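Side-chain contacts in pyrrolysyl-tRNA synthetase (PDB 3DSQ), which probably attaches pyrrolysine to its cognate tRNA at the expense of ATP, as a homodimeric class II aminoacyl-tRNA synthetase: residues L169-M174 / M273-S278; E192-W197 / P249-G254; T220-K225 / L230-M235. One frame throughout, in Å; residues are numbered along the deposited sequence.

Contact 1 of 3, residues L169-M174 / M273-S278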
ATOM      1  N   LEU B 169      -7.729  13.993  -0.426  1.00 28.79           N
ATOM      2  CA  LEU B 169      -7.337  12.777   0.281  1.00 26.15           C
ATOM      3  C   LEU B 169      -5.897  13.006   0.733  1.00 26.18           C
ATOM      4  O   LEU B 169      -5.038  13.316  -0.090  1.00 26.46           O
ATOM      5  CB  LEU B 169      -7.373  11.554  -0.645  1.00 26.89           C
ATOM      6  CG  LEU B 169      -8.712  10.880  -0.996  1.00 24.95           C
ATOM      7  CD1 LEU B 169      -8.436   9.680  -1.894  1.00 24.13           C
ATOM      8  CD2 LEU B 169      -9.427  10.426   0.267  1.00 23.17           C
ATOM      9  N   ASN B 170      -5.620  12.890   2.029  1.00 26.41           N
ATOM     10  CA  ASN B 170      -4.244  13.060   2.491  1.00 25.83           C
ATOM     11  C   ASN B 170      -3.456  11.846   2.038  1.00 26.00           C
ATOM     12  O   ASN B 170      -2.276  11.948   1.739  1.00 25.95           O
ATOM     13  CB  ASN B 170      -4.164  13.161   4.018  1.00 25.49           C
ATOM     14  CG  ASN B 170      -4.728  14.464   4.547  1.00 26.93           C
ATOM     15  OD1 ASN B 170      -4.562  15.522   3.941  1.00 25.96           O
ATOM     16  ND2 ASN B 170      -5.393  14.394   5.688  1.00 27.25           N
ATOM     17  N   GLU B 171      -4.121  10.695   2.012  1.00 24.79           N
ATOM     18  CA  GLU B 171      -3.502   9.438   1.580  1.00 24.95           C
ATOM     19  C   GLU B 171      -4.216   8.997   0.310  1.00 23.03           C
ATOM     20  O   GLU B 171      -5.415   8.794   0.327  1.00 19.99           O
ATOM     21  CB  GLU B 171      -3.696   8.334   2.630  1.00 27.29           C
ATOM     22  CG  GLU B 171      -3.118   8.623   3.986  1.00 30.09           C
ATOM     23  CD  GLU B 171      -3.163   7.422   4.903  1.00 26.78           C
ATOM     24  OE1 GLU B 171      -2.682   6.344   4.498  1.00 25.82           O
ATOM     25  OE2 GLU B 171      -3.668   7.561   6.036  1.00 27.64           O
ATOM     26  N   PHE B 172      -3.483   8.847  -0.782  1.00 22.91           N
ATOM     27  CA  PHE B 172      -4.096   8.421  -2.022  1.00 22.40           C
ATOM     28  C   PHE B 172      -3.205   7.402  -2.736  1.00 23.37           C
ATOM     29  O   PHE B 172      -2.002   7.301  -2.470  1.00 22.69           O
ATOM     30  CB  PHE B 172      -4.438   9.639  -2.906  1.00 20.02           C
ATOM     31  CG  PHE B 172      -3.266  10.560  -3.197  1.00 20.26           C
ATOM     32  CD1 PHE B 172      -2.523  10.412  -4.362  1.00 20.07           C
ATOM     33  CD2 PHE B 172      -2.922  11.587  -2.310  1.00 21.08           C
ATOM     34  CE1 PHE B 172      -1.452  11.266  -4.657  1.00 23.51           C
ATOM     35  CE2 PHE B 172      -1.844  12.457  -2.590  1.00 15.95           C
ATOM     36  CZ  PHE B 172      -1.111  12.300  -3.758  1.00 21.01           C
ATOM     37  N   THR B 173      -3.816   6.619  -3.614  1.00 23.16           N
ATOM     38  CA  THR B 173      -3.096   5.584  -4.334  1.00 18.86           C
ATOM     39  C   THR B 173      -2.854   6.031  -5.760  1.00 20.85           C
ATOM     40  O   THR B 173      -3.785   6.407  -6.475  1.00 23.14           O
ATOM     41  CB  THR B 173      -3.897   4.263  -4.350  1.00 20.55           C
ATOM     42  OG1 THR B 173      -4.426   4.005  -3.040  1.00 19.95           O
ATOM     43  CG2 THR B 173      -2.998   3.090  -4.765  1.00 17.96           C
ATOM     44  N   MET B 174      -1.594   5.987  -6.166  1.00 21.24           N
ATOM     45  CA  MET B 174      -1.196   6.375  -7.506  1.00 24.39           C
ATOM     46  C   MET B 174      -0.669   5.180  -8.267  1.00 23.71           C
ATOM     47  O   MET B 174      -0.008   4.308  -7.698  1.00 21.37           O
ATOM     48  CB  MET B 174      -0.075   7.426  -7.478  1.00 24.12           C
ATOM     49  CG  MET B 174      -0.508   8.816  -7.062  1.00 30.28           C
ATOM     50  SD  MET B 174      -1.702   9.544  -8.200  1.00 32.75           S
ATOM     51  CE  MET B 174      -3.133   9.347  -7.254  1.00 36.43           C
ATOM     52  N   MET B 273     -14.007   4.937  -1.293  1.00 22.25           N
ATOM     53  CA  MET B 273     -13.220   3.753  -1.624  1.00 24.28           C
ATOM     54  C   MET B 273     -11.727   3.872  -1.325  1.00 23.76           C
ATOM     55  O   MET B 273     -10.925   3.042  -1.743  1.00 22.43           O
ATOM     56  CB  MET B 273     -13.465   3.365  -3.091  1.00 25.05           C
ATOM     57  CG  MET B 273     -14.861   2.804  -3.309  1.00 25.00           C
ATOM     58  SD  MET B 273     -15.355   2.484  -5.028  1.00 29.78           S
ATOM     59  CE  MET B 273     -15.982   4.049  -5.454  1.00 25.45           C
ATOM     60  N   ALA B 274     -11.361   4.889  -0.556  1.00 23.74           N
ATOM     61  CA  ALA B 274      -9.967   5.097  -0.199  1.00 21.92           C
ATOM     62  C   ALA B 274      -9.643   4.338   1.081  1.00 19.79           C
ATOM     63  O   ALA B 274     -10.513   3.695   1.669  1.00 21.72           O
ATOM     64  CB  ALA B 274      -9.710   6.594  -0.003  1.00 23.13           C
ATOM     65  N   ARG B 275      -8.391   4.397   1.508  1.00 21.67           N
ATOM     66  CA  ARG B 275      -7.995   3.748   2.763  1.00 21.76           C
ATOM     67  C   ARG B 275      -8.879   4.420   3.796  1.00 22.08           C
ATOM     68  O   ARG B 275      -8.941   5.641   3.866  1.00 22.11           O
ATOM     69  CB  ARG B 275      -6.533   4.024   3.064  1.00 20.79           C
ATOM     70  CG  ARG B 275      -5.597   3.387   2.088  1.00 24.15           C
ATOM     71  CD  ARG B 275      -4.143   3.776   2.336  1.00 23.37           C
ATOM     72  NE  ARG B 275      -3.277   2.879   1.582  1.00 27.82           N
ATOM     73  CZ  ARG B 275      -2.886   1.678   1.999  1.00 29.69           C
ATOM     74  NH1 ARG B 275      -3.263   1.215   3.190  1.00 27.82           N
ATOM     75  NH2 ARG B 275      -2.152   0.915   1.198  1.00 29.22           N
ATOM     76  N   SER B 276      -9.581   3.641   4.597  1.00 22.91           N
ATOM     77  CA  SER B 276     -10.496   4.269   5.528  1.00 25.28           C
ATOM     78  C   SER B 276     -10.904   3.430   6.715  1.00 24.94           C
ATOM     79  O   SER B 276     -10.798   2.207   6.695  1.00 25.29           O
ATOM     80  CB  SER B 276     -11.760   4.680   4.767  1.00 27.32           C
ATOM     81  OG  SER B 276     -12.664   5.383   5.595  1.00 30.61           O
ATOM     82  N   LEU B 277     -11.387   4.118   7.743  1.00 23.61           N
ATOM     83  CA  LEU B 277     -11.893   3.479   8.946  1.00 23.32           C
ATOM     84  C   LEU B 277     -13.380   3.798   9.023  1.00 21.90           C
ATOM     85  O   LEU B 277     -14.076   3.291   9.893  1.00 23.22           O
ATOM     86  CB  LEU B 277     -11.196   4.007  10.206  1.00 22.62           C
ATOM     87  CG  LEU B 277      -9.727   3.614  10.406  1.00 24.51           C
ATOM     88  CD1 LEU B 277      -9.236   4.131  11.755  1.00 25.11           C
ATOM     89  CD2 LEU B 277      -9.582   2.102  10.332  1.00 22.18           C
ATOM     90  N   SER B 278     -13.863   4.631   8.102  1.00 22.62           N
ATOM     91  CA  SER B 278     -15.278   5.032   8.078  1.00 23.84           C
ATOM     92  C   SER B 278     -16.089   4.399   6.942  1.00 24.81           C
ATOM     93  O   SER B 278     -17.314   4.287   7.023  1.00 21.30           O
ATOM     94  CB  SER B 278     -15.389   6.556   7.966  1.00 23.73           C
ATOM     95  OG  SER B 278     -14.939   7.172   9.159  1.00 29.30           O
TER
HETATM   96  O   HOH W   1      -6.502   6.344   0.134  1.00 26.51           O
HETATM   97  O   HOH W   2      -2.582   2.696  -1.308  1.00 42.32           O
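The second strand of the hairpin that corresponds to class II motif 2 meets the loop after helix 257-265 here: L169 faces A274, and E171 faces R275 at the subunit interface. L169 straddles the methyl of A274 with both branches, CD1 at 3.8 Å and CD2 at 3.9 Å from A274 CB. E171 has CG beside its backbone N (chi1 -60°) and, extended beyond, carries its carboxylate across R275 at about a right angle. OE1 of E171 packs 3.7 Å from R275 CD. Although the carboxylate and guanidinium planes are nearly parallel (9°), no salt bridge forms: OE1 lies well out of the guanidinium plane, and beyond the packing on CD probably only long-range attraction acts. The carboxylate is held by the second subunit, OE1 by T96 OG1 and OE2 by I97 N of that chain, and R275 NH1 bonds T94 O of the same chain. Two waters bridge the segments: one donates to E171 O at 2.7 Å and accepts from R275 N; the other donates to T173 OG1 and accepts from R275 NE at 3.0 Å, in the guanidinium plane. E258 of helix 257-265 touches L169 and A274, its OE2 hydrogen-bonded to T173 OG1; strand 150-159 flanks E171, and helix 72-85 covers T173.

Contact 2 of 3, residues E192-W197 / P249-G254; sequences EDMARW and PWVGLG
Helix 192-197 runs over strand 250-254 with axes 8.9 Å apart and their directions 28° from parallel, the CA atoms of M194 and L253 being the nearest pair. This is helix-on-sheet packing in the class II synthetase core: helix 187-201 lies against one face of the mixed sheet, and strand 250-256, which with helix 257-265 corresponds to motif 3, runs beneath it. Every other strand residue serves the helix, V251 and L253 from its near face, whereas G252 between them has no side chain and W250 is turned to the far face, where its NE1 is hydrogen-bonded to D241 OD1 and its ring meets that of W139. M194 keeps CG beside its backbone N and its chain straight to the sulfur (chi2 -178°), which carries the sulfur out from the helix to V251; the chain bends only at its last torsion. There its SD rests 3.9 Å from CG2 of V251, the two side chains crossing at a slant. The root of the same methionine, CB, sits 4.0 Å from CD2 of L253. No hydrogen bond or charge crosses the contact. E192 and R196 pair one helical turn apart with their CB atoms directed away from the strand, and the carboxylate oxygen lies well out of the guanidinium plane. L177 of strand 171-180 joins the packing, touching both M194 and L253, and F89 closes on M194 from a loop. L253 has CG anti to its backbone N (chi1 -167°), and CD2 of L253 presses on A195, 3.5 Å from its backbone N and 3.8 Å from its CB.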
ATOM      1  N   GLU B 192      -1.084   6.918 -25.423  1.00 40.85           N
ATOM      2  CA  GLU B 192      -2.417   6.438 -25.779  1.00 41.12           C
ATOM      3  C   GLU B 192      -2.548   4.971 -25.396  1.00 40.86           C
ATOM      4  O   GLU B 192      -3.510   4.578 -24.739  1.00 41.46           O
ATOM      5  CB  GLU B 192      -2.674   6.567 -27.285  1.00 43.26           C
ATOM      6  CG  GLU B 192      -3.163   7.926 -27.755  1.00 44.66           C
ATOM      7  CD  GLU B 192      -3.777   7.855 -29.152  1.00 47.25           C
ATOM      8  OE1 GLU B 192      -3.079   7.423 -30.098  1.00 47.17           O
ATOM      9  OE2 GLU B 192      -4.959   8.229 -29.300  1.00 46.35           O
ATOM     10  N   ASP B 193      -1.581   4.161 -25.821  1.00 40.97           N
ATOM     11  CA  ASP B 193      -1.591   2.735 -25.515  1.00 41.29           C
ATOM     12  C   ASP B 193      -1.750   2.512 -24.014  1.00 41.95           C
ATOM     13  O   ASP B 193      -2.619   1.757 -23.575  1.00 43.08           O
ATOM     14  CB  ASP B 193      -0.291   2.069 -25.970  1.00 42.46           C
ATOM     15  CG  ASP B 193      -0.076   2.149 -27.471  1.00 46.25           C
ATOM     16  OD1 ASP B 193      -1.071   2.054 -28.231  1.00 47.15           O
ATOM     17  OD2 ASP B 193       1.097   2.286 -27.888  1.00 44.88           O
ATOM     18  N   MET B 194      -0.893   3.164 -23.235  1.00 40.32           N
ATOM     19  CA  MET B 194      -0.924   3.043 -21.783  1.00 39.46           C
ATOM     20  C   MET B 194      -2.293   3.399 -21.228  1.00 36.31           C
ATOM     21  O   MET B 194      -2.854   2.662 -20.429  1.00 36.64           O
ATOM     22  CB  MET B 194       0.130   3.958 -21.160  1.00 40.34           C
ATOM     23  CG  MET B 194       1.530   3.718 -21.685  1.00 42.68           C
ATOM     24  SD  MET B 194       2.736   4.774 -20.867  1.00 44.94           S
ATOM     25  CE  MET B 194       3.798   3.558 -20.160  1.00 41.91           C
ATOM     26  N   ALA B 195      -2.826   4.538 -21.648  1.00 35.76           N
ATOM     27  CA  ALA B 195      -4.137   4.976 -21.187  1.00 36.14           C
ATOM     28  C   ALA B 195      -5.185   3.895 -21.464  1.00 37.81           C
ATOM     29  O   ALA B 195      -5.948   3.499 -20.575  1.00 37.84           O
ATOM     30  CB  ALA B 195      -4.521   6.261 -21.883  1.00 33.21           C
ATOM     31  N   ARG B 196      -5.207   3.415 -22.703  1.00 38.25           N
ATOM     32  CA  ARG B 196      -6.153   2.384 -23.105  1.00 39.33           C
ATOM     33  C   ARG B 196      -5.998   1.102 -22.302  1.00 38.66           C
ATOM     34  O   ARG B 196      -6.991   0.554 -21.824  1.00 39.36           O
ATOM     35  CB  ARG B 196      -6.009   2.104 -24.605  1.00 40.91           C
ATOM     36  CG  ARG B 196      -6.439   3.280 -25.470  1.00 41.64           C
ATOM     37  CD  ARG B 196      -6.067   3.075 -26.927  1.00 45.49           C
ATOM     38  NE  ARG B 196      -6.547   4.166 -27.770  1.00 46.71           N
ATOM     39  CZ  ARG B 196      -6.102   4.414 -28.998  1.00 47.95           C
ATOM     40  NH1 ARG B 196      -5.161   3.649 -29.532  1.00 46.55           N
ATOM     41  NH2 ARG B 196      -6.597   5.430 -29.691  1.00 50.16           N
ATOM     42  N   TRP B 197      -4.767   0.624 -22.144  1.00 38.96           N
ATOM     43  CA  TRP B 197      -4.529  -0.596 -21.375  1.00 40.41           C
ATOM     44  C   TRP B 197      -5.097  -0.456 -19.970  1.00 40.08           C
ATOM     45  O   TRP B 197      -5.781  -1.347 -19.465  1.00 39.21           O
ATOM     46  CB  TRP B 197      -3.032  -0.899 -21.246  1.00 42.37           C
ATOM     47  CG  TRP B 197      -2.359  -1.376 -22.495  1.00 46.59           C
ATOM     48  CD1 TRP B 197      -2.850  -2.271 -23.407  1.00 46.42           C
ATOM     49  CD2 TRP B 197      -1.044  -1.023 -22.946  1.00 47.32           C
ATOM     50  NE1 TRP B 197      -1.923  -2.495 -24.395  1.00 46.74           N
ATOM     51  CE2 TRP B 197      -0.806  -1.743 -24.140  1.00 46.88           C
ATOM     52  CE3 TRP B 197      -0.044  -0.168 -22.457  1.00 46.99           C
ATOM     53  CZ2 TRP B 197       0.392  -1.634 -24.854  1.00 46.30           C
ATOM     54  CZ3 TRP B 197       1.148  -0.058 -23.170  1.00 47.51           C
ATOM     55  CH2 TRP B 197       1.354  -0.791 -24.357  1.00 47.68           C
ATOM     56  N   PRO B 249      14.472   9.382 -24.514  1.00 38.08           N
ATOM     57  CA  PRO B 249      13.080   9.826 -24.577  1.00 35.49           C
ATOM     58  C   PRO B 249      12.290   8.899 -23.663  1.00 33.70           C
ATOM     59  O   PRO B 249      12.728   7.784 -23.396  1.00 33.58           O
ATOM     60  CB  PRO B 249      12.716   9.617 -26.042  1.00 35.04           C
ATOM     61  CG  PRO B 249      14.020   9.803 -26.740  1.00 37.87           C
ATOM     62  CD  PRO B 249      14.976   9.044 -25.855  1.00 37.72           C
ATOM     63  N   TRP B 250      11.139   9.351 -23.179  1.00 31.85           N
ATOM     64  CA  TRP B 250      10.319   8.511 -22.308  1.00 31.43           C
ATOM     65  C   TRP B 250       8.896   9.023 -22.208  1.00 30.49           C
ATOM     66  O   TRP B 250       8.596  10.144 -22.602  1.00 31.86           O
ATOM     67  CB  TRP B 250      10.909   8.440 -20.890  1.00 29.97           C
ATOM     68  CG  TRP B 250      11.047   9.793 -20.211  1.00 30.12           C
ATOM     69  CD1 TRP B 250      12.176  10.558 -20.131  1.00 31.24           C
ATOM     70  CD2 TRP B 250      10.018  10.530 -19.537  1.00 29.70           C
ATOM     71  NE1 TRP B 250      11.918  11.722 -19.447  1.00 28.38           N
ATOM     72  CE2 TRP B 250      10.600  11.733 -19.073  1.00 30.66           C
ATOM     73  CE3 TRP B 250       8.660  10.292 -19.280  1.00 31.75           C
ATOM     74  CZ2 TRP B 250       9.872  12.699 -18.365  1.00 29.52           C
ATOM     75  CZ3 TRP B 250       7.934  11.255 -18.572  1.00 32.69           C
ATOM     76  CH2 TRP B 250       8.548  12.445 -18.125  1.00 29.73           C
ATOM     77  N   VAL B 251       8.019   8.180 -21.679  1.00 30.69           N
ATOM     78  CA  VAL B 251       6.632   8.555 -21.473  1.00 29.24           C
ATOM     79  C   VAL B 251       6.213   7.996 -20.132  1.00 29.33           C
ATOM     80  O   VAL B 251       6.693   6.949 -19.705  1.00 28.81           O
ATOM     81  CB  VAL B 251       5.694   8.000 -22.569  1.00 29.50           C
ATOM     82  CG1 VAL B 251       6.027   8.653 -23.913  1.00 30.61           C
ATOM     83  CG2 VAL B 251       5.809   6.484 -22.645  1.00 26.64           C
ATOM     84  N   GLY B 252       5.327   8.717 -19.459  1.00 30.40           N
ATOM     85  CA  GLY B 252       4.846   8.275 -18.171  1.00 30.13           C
ATOM     86  C   GLY B 252       3.430   8.771 -17.993  1.00 30.95           C
ATOM     87  O   GLY B 252       3.101   9.896 -18.374  1.00 31.20           O
ATOM     88  N   LEU B 253       2.590   7.931 -17.409  1.00 30.51           N
ATOM     89  CA  LEU B 253       1.202   8.285 -17.188  1.00 30.30           C
ATOM     90  C   LEU B 253       0.869   7.957 -15.742  1.00 29.01           C
ATOM     91  O   LEU B 253       1.208   6.877 -15.256  1.00 28.07           O
ATOM     92  CB  LEU B 253       0.313   7.477 -18.142  1.00 30.61           C
ATOM     93  CG  LEU B 253      -1.157   7.855 -18.326  1.00 34.70           C
ATOM     94  CD1 LEU B 253      -1.283   9.272 -18.858  1.00 35.73           C
ATOM     95  CD2 LEU B 253      -1.805   6.866 -19.307  1.00 36.10           C
ATOM     96  N   GLY B 254       0.221   8.896 -15.056  1.00 29.05           N
ATOM     97  CA  GLY B 254      -0.151   8.666 -13.674  1.00 28.88           C
ATOM     98  C   GLY B 254      -1.641   8.768 -13.408  1.00 28.54           C
ATOM     99  O   GLY B 254      -2.300   9.682 -13.893  1.00 30.17           O
TER

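Contact 3 of 3, residues T220-K225 / L230-M235; sequences TVDVMK and LASGAM
A classic beta bulge interrupts the pairing near the turn of this hairpin: L230 and A231 both stand opposite V223, whose carbonyl oxygen takes two backbone N-H groups. L230 N gives the shorter and straighter bond to V223 O (2.8 Å, 167°), and A231 N the longer one to the same oxygen (3.3 Å, 147°). Both donors come from the same face of the carbonyl plane. V223 N returns a bond to A231 O at 2.8 Å. Farther along, the regular antiparallel pattern resumes. V221 and G233 form a hydrogen-bonded pair, V221 N to G233 O at 3.2 Å and G233 N to V221 O at 3.0 Å, while D222 and S232 between them make a non-hydrogen-bonded pair.

The side chains sort by face. V223 and A231 lie side by side, CB to CB 4.2 Å, on the face that V221 shares; V221 and V223 pack there against L191 and L199 of helix 187-201. D222 and S232 emerge on the other face, where OD2 of D222 leans to within 3.6 Å of S232 OG, a loose polar approach. At the bulge, L230 spreads its two methyls over the root of K225, whose CB is 4.1 Å from both CD1 and CD2. K225 sets CG anti to its backbone N (chi1 -175°) and extends fully, carrying its ammonium away from the pair, while L230 also touches L260 and I263 of helix 257-265.

The hairpin supplies adjacent strands to the mixed sheet of the class II core, between 250-256 and 208-213. The polar chemistry across it is thus almost entirely backbone: the bulge fits an extra residue into strand 228-236 while the N-H groups of both L230 and A231 stay bonded, both to V223 O.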
ATOM      1  N   THR B 220       2.059  17.460 -22.770  1.00 46.01           N
ATOM      2  CA  THR B 220       1.320  16.679 -21.784  1.00 46.06           C
ATOM      3  C   THR B 220       0.038  16.113 -22.387  1.00 46.93           C
ATOM      4  O   THR B 220      -0.584  16.738 -23.246  1.00 46.37           O
ATOM      5  CB  THR B 220       0.939  17.537 -20.559  1.00 44.96           C
ATOM      6  OG1 THR B 220       0.054  18.587 -20.971  1.00 44.07           O
ATOM      7  CG2 THR B 220       2.185  18.143 -19.921  1.00 44.14           C
ATOM      8  N   VAL B 221      -0.344  14.921 -21.935  1.00 47.56           N
ATOM      9  CA  VAL B 221      -1.561  14.267 -22.401  1.00 49.98           C
ATOM     10  C   VAL B 221      -2.453  13.955 -21.199  1.00 51.46           C
ATOM     11  O   VAL B 221      -2.180  13.028 -20.439  1.00 52.74           O
ATOM     12  CB  VAL B 221      -1.245  12.950 -23.147  1.00 49.81           C
ATOM     13  CG1 VAL B 221      -2.535  12.214 -23.487  1.00 50.46           C
ATOM     14  CG2 VAL B 221      -0.474  13.250 -24.416  1.00 49.49           C
ATOM     15  N   ASP B 222      -3.515  14.738 -21.031  1.00 52.01           N
ATOM     16  CA  ASP B 222      -4.444  14.554 -19.923  1.00 52.80           C
ATOM     17  C   ASP B 222      -5.656  13.727 -20.322  1.00 53.51           C
ATOM     18  O   ASP B 222      -6.469  14.161 -21.138  1.00 54.28           O
ATOM     19  CB  ASP B 222      -4.901  15.917 -19.401  1.00 52.47           C
ATOM     20  CG  ASP B 222      -3.766  16.709 -18.780  1.00 54.08           C
ATOM     21  OD1 ASP B 222      -3.965  17.901 -18.466  1.00 55.48           O
ATOM     22  OD2 ASP B 222      -2.669  16.137 -18.599  1.00 55.60           O
ATOM     23  N   VAL B 223      -5.773  12.533 -19.746  1.00 53.52           N
ATOM     24  CA  VAL B 223      -6.897  11.650 -20.038  1.00 53.78           C
ATOM     25  C   VAL B 223      -8.109  12.092 -19.223  1.00 54.44           C
ATOM     26  O   VAL B 223      -7.988  12.405 -18.036  1.00 53.60           O
ATOM     27  CB  VAL B 223      -6.565  10.185 -19.690  1.00 54.14           C
ATOM     28  CG1 VAL B 223      -7.691   9.280 -20.156  1.00 54.36           C
ATOM     29  CG2 VAL B 223      -5.250   9.780 -20.341  1.00 53.34           C
ATOM     30  N   MET B 224      -9.280  12.125 -19.859  1.00 55.34           N
ATOM     31  CA  MET B 224     -10.489  12.562 -19.168  1.00 55.24           C
ATOM     32  C   MET B 224     -11.801  11.997 -19.697  1.00 55.21           C
ATOM     33  O   MET B 224     -11.888  11.492 -20.812  1.00 54.29           O
ATOM     34  CB  MET B 224     -10.592  14.085 -19.217  1.00 55.68           C
ATOM     35  CG  MET B 224      -9.314  14.828 -18.887  1.00 56.40           C
ATOM     36  SD  MET B 224      -9.652  16.551 -18.586  1.00 56.45           S
ATOM     37  CE  MET B 224     -10.215  17.057 -20.198  1.00 57.13           C
ATOM     38  N   LYS B 225     -12.828  12.104 -18.864  1.00 55.71           N
ATOM     39  CA  LYS B 225     -14.171  11.670 -19.211  1.00 55.84           C
ATOM     40  C   LYS B 225     -14.967  12.947 -19.003  1.00 55.97           C
ATOM     41  O   LYS B 225     -15.174  13.377 -17.866  1.00 55.91           O
ATOM     42  CB  LYS B 225     -14.654  10.576 -18.256  1.00 56.15           C
ATOM     43  CG  LYS B 225     -16.002   9.972 -18.630  1.00 54.75           C
ATOM     44  CD  LYS B 225     -16.419   8.909 -17.628  1.00 55.83           C
ATOM     45  CE  LYS B 225     -17.803   8.350 -17.946  1.00 55.89           C
ATOM     46  NZ  LYS B 225     -18.219   7.308 -16.965  1.00 56.50           N
ATOM     47  N   LEU B 230      -8.923  11.887 -15.459  1.00 48.31           N
ATOM     48  CA  LEU B 230      -8.682  10.540 -14.966  1.00 45.41           C
ATOM     49  C   LEU B 230      -7.191  10.238 -14.844  1.00 43.57           C
ATOM     50  O   LEU B 230      -6.796   9.316 -14.130  1.00 41.97           O
ATOM     51  CB  LEU B 230      -9.343   9.519 -15.898  1.00 45.20           C
ATOM     52  CG  LEU B 230     -10.836   9.251 -15.662  1.00 46.28           C
ATOM     53  CD1 LEU B 230     -11.598  10.558 -15.474  1.00 44.30           C
ATOM     54  CD2 LEU B 230     -11.390   8.460 -16.837  1.00 45.74           C
ATOM     55  N   ALA B 231      -6.367  11.018 -15.535  1.00 41.37           N
ATOM     56  CA  ALA B 231      -4.928  10.795 -15.504  1.00 40.29           C
ATOM     57  C   ALA B 231      -4.140  11.861 -16.249  1.00 40.10           C
ATOM     58  O   ALA B 231      -4.657  12.528 -17.148  1.00 38.01           O
ATOM     59  CB  ALA B 231      -4.609   9.424 -16.089  1.00 39.99           C
ATOM     60  N   SER B 232      -2.876  12.005 -15.866  1.00 40.74           N
ATOM     61  CA  SER B 232      -1.985  12.969 -16.496  1.00 41.09           C
ATOM     62  C   SER B 232      -0.679  12.295 -16.907  1.00 40.52           C
ATOM     63  O   SER B 232      -0.024  11.647 -16.097  1.00 39.26           O
ATOM     64  CB  SER B 232      -1.696  14.120 -15.539  1.00 42.30           C
ATOM     65  OG  SER B 232      -2.891  14.813 -15.233  1.00 46.13           O
ATOM     66  N   GLY B 233      -0.320  12.447 -18.178  1.00 41.72           N
ATOM     67  CA  GLY B 233       0.905  11.854 -18.684  1.00 41.29           C
ATOM     68  C   GLY B 233       1.911  12.922 -19.062  1.00 40.61           C
ATOM     69  O   GLY B 233       1.530  14.023 -19.449  1.00 40.40           O
ATOM     70  N   ALA B 234       3.196  12.607 -18.935  1.00 40.08           N
ATOM     71  CA  ALA B 234       4.253  13.553 -19.274  1.00 39.01           C
ATOM     72  C   ALA B 234       5.143  12.924 -20.342  1.00 38.20           C
ATOM     73  O   ALA B 234       4.967  11.760 -20.698  1.00 37.62           O
ATOM     74  CB  ALA B 234       5.064  13.922 -18.027  1.00 38.23           C
ATOM     75  N   MET B 235       6.122  13.684 -20.823  1.00 39.11           N
ATOM     76  CA  MET B 235       6.978  13.219 -21.903  1.00 38.21           C
ATOM     77  C   MET B 235       8.426  13.709 -21.807  1.00 37.67           C
ATOM     78  O   MET B 235       8.682  14.838 -21.399  1.00 38.66           O
ATOM     79  CB  MET B 235       6.349  13.713 -23.204  1.00 40.37           C
ATOM     80  CG  MET B 235       6.883  13.160 -24.494  1.00 41.73           C
ATOM     81  SD  MET B 235       5.949  13.912 -25.857  1.00 41.70           S
ATOM     82  CE  MET B 235       4.423  12.964 -25.786  1.00 38.97           C
TER

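How the contacts relate
All three contacts reach the class II core sheet, whose strands 171-180, 250-256, 228-236 and 219-225 lie side by side in that order. Contacts 2 and 3 adjoin, centres 9 Å apart, through probable hydrogen bonds G252 O to A234 N (2.8 Å) and G254 N to S232 O (3.0 Å). Helix 187-201, itself one side of contact 2, also packs on V221 and V223. Contact 1 is centred about 24 Å from the centre of contact 2 and about 22 Å from that of contact 3. Motifs 2 and 3, which carry parts of contacts 1 and 2, build the ATP site of class II synthetases, probably here too. The sodium ion lies about 7 Å from the L169 side chain and about 11 Å from that of S232.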